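Local coordinates for protein putative glycosidase ph117-related (Bacteroides thetaiotaomicron, PDB 5A7V) that is a family GH130 enzyme that binds mannose in its pocket and probably cleaves beta-linked mannosides by hydrolysis or phosphorolysis, at residues Gly223-Met227 with Ala237-Leu242. Numbering follows the deposited sequence.
Sequences GKYFM and ATSEDL
Leu242 lies over one face of the Tyr225 ring, its CD2 methyl 3.6 Å from the ring centroid and 17° off the normal, a CH-pi contact. Leu242 CD2 sits above the Tyr225 CG side, Leu242 CG over the Tyr225 CD2-CE2 bond and Leu242 CD1 toward CE2 and CZ, so CG and both methyls lie across the ring. Tyr225 chi1 of -58° sets CG beside its own backbone N and swings the ring past the strand end, where Glu240 O meets its edge in plane, 3.8 Å from Tyr225 CE2. Leu242 is brought against this face of the ring by the turn after the strand: Ser239 OG accepts from Asp241 N at 3.1 Å, an ST turn, and more weakly from Leu242 N, while donating a hydrogen bond to Asn244 O. Lys224 and Glu240 run side by side, Lys224 CE 3.4 Å from Glu240 OE2, yet Lys224 NZ stays 4.4 Å from that oxygen, beyond a salt bridge. Tyr225 with Ser239 and Met227 with Ala237 form antiparallel hydrogen-bonded pairs; in the non-hydrogen-bonded pair between them, Phe226 and Thr238 project from the other face. Here Ala237 O stands 4.0 Å above one face of the Phe226 ring, toward its rim. The hairpin of strands 225-229 and 235-239 forms the middle of a blade of the GH130 five-bladed beta-propeller, flanked by strands 205-212 and 246-247 and joined to them by backbone hydrogen bonds of Phe226 with Leu208 and of Thr238 with Thr246. Met227 and Leu242 reach across to Thr160 and Val158 of strand 157-164, in a neighbouring four-stranded antiparallel sheet.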
# COMPACT_ATOMS: atom_id res chain seq x y z
N GLY A 223 16.29 -6.56 -17.80
CA GLY A 223 17.47 -6.81 -16.99
C GLY A 223 17.57 -6.04 -15.67
O GLY A 223 18.57 -6.20 -14.96
N LYS A 224 16.57 -5.22 -15.36
CA LYS A 224 16.57 -4.42 -14.12
C LYS A 224 15.29 -4.58 -13.36
O LYS A 224 14.26 -4.96 -13.90
CB LYS A 224 16.79 -2.91 -14.42
CG LYS A 224 18.13 -2.62 -15.10
CD LYS A 224 18.40 -1.14 -15.31
CE LYS A 224 19.72 -0.94 -16.03
NZ LYS A 224 19.57 -0.16 -17.27
N TYR A 225 15.37 -4.30 -12.06
CA TYR A 225 14.16 -4.23 -11.26
C TYR A 225 13.37 -2.94 -11.61
O TYR A 225 13.95 -1.97 -12.11
CB TYR A 225 14.52 -4.31 -9.78
CG TYR A 225 15.28 -5.57 -9.43
CD1 TYR A 225 14.61 -6.79 -9.43
CD2 TYR A 225 16.64 -5.54 -9.14
CE1 TYR A 225 15.25 -7.96 -9.12
CE2 TYR A 225 17.32 -6.74 -8.81
CZ TYR A 225 16.61 -7.94 -8.84
OH TYR A 225 17.26 -9.11 -8.48
N PHE A 226 12.09 -2.93 -11.26
CA PHE A 226 11.19 -1.85 -11.65
C PHE A 226 10.21 -1.56 -10.51
O PHE A 226 9.73 -2.48 -9.86
CB PHE A 226 10.41 -2.25 -12.91
CG PHE A 226 9.61 -1.13 -13.51
CD1 PHE A 226 8.35 -0.78 -13.01
CD2 PHE A 226 10.13 -0.38 -14.55
CE1 PHE A 226 7.64 0.26 -13.55
CE2 PHE A 226 9.40 0.68 -15.07
CZ PHE A 226 8.15 0.99 -14.57
N MET A 227 9.92 -0.26 -10.30
CA MET A 227 8.98 0.14 -9.27
C MET A 227 8.13 1.32 -9.78
O MET A 227 8.68 2.31 -10.29
CB MET A 227 9.77 0.59 -8.01
CG MET A 227 8.93 1.05 -6.85
SD MET A 227 9.90 1.47 -5.38
CE MET A 227 10.91 2.87 -5.88
N ALA A 237 10.65 4.02 -11.45
CA ALA A 237 12.10 3.96 -11.19
C ALA A 237 12.59 2.55 -11.49
O ALA A 237 11.83 1.58 -11.49
CB ALA A 237 12.38 4.29 -9.72
N THR A 238 13.90 2.49 -11.77
CA THR A 238 14.59 1.20 -11.96
C THR A 238 15.70 1.02 -10.92
O THR A 238 16.15 1.97 -10.31
CB THR A 238 15.18 1.06 -13.38
OG1 THR A 238 16.18 2.06 -13.58
CG2 THR A 238 14.11 1.17 -14.43
N SER A 239 16.15 -0.22 -10.79
CA SER A 239 17.25 -0.51 -9.88
C SER A 239 17.98 -1.75 -10.35
O SER A 239 17.38 -2.65 -10.90
CB SER A 239 16.75 -0.71 -8.46
OG SER A 239 17.82 -1.00 -7.54
N GLU A 240 19.28 -1.80 -10.05
CA GLU A 240 20.07 -3.02 -10.21
C GLU A 240 20.28 -3.78 -8.91
O GLU A 240 20.70 -4.93 -8.93
CB GLU A 240 21.41 -2.71 -10.89
CG GLU A 240 21.23 -2.08 -12.27
CD GLU A 240 22.50 -1.52 -12.90
OE1 GLU A 240 23.58 -1.62 -12.32
OE2 GLU A 240 22.43 -0.94 -13.99
N ASP A 241 20.04 -3.15 -7.77
CA ASP A 241 20.38 -3.73 -6.47
C ASP A 241 19.25 -3.74 -5.46
O ASP A 241 19.49 -4.16 -4.32
CB ASP A 241 21.64 -3.04 -5.91
CG ASP A 241 21.44 -1.54 -5.62
OD1 ASP A 241 20.25 -1.09 -5.59
OD2 ASP A 241 22.44 -0.81 -5.36
N LEU A 242 18.04 -3.31 -5.85
CA LEU A 242 16.83 -3.28 -5.03
C LEU A 242 16.81 -2.22 -3.94
O LEU A 242 15.73 -1.99 -3.36
CB LEU A 242 16.46 -4.65 -4.43
CG LEU A 242 16.08 -5.68 -5.50
CD1 LEU A 242 16.23 -7.08 -4.96
CD2 LEU A 242 14.64 -5.44 -5.99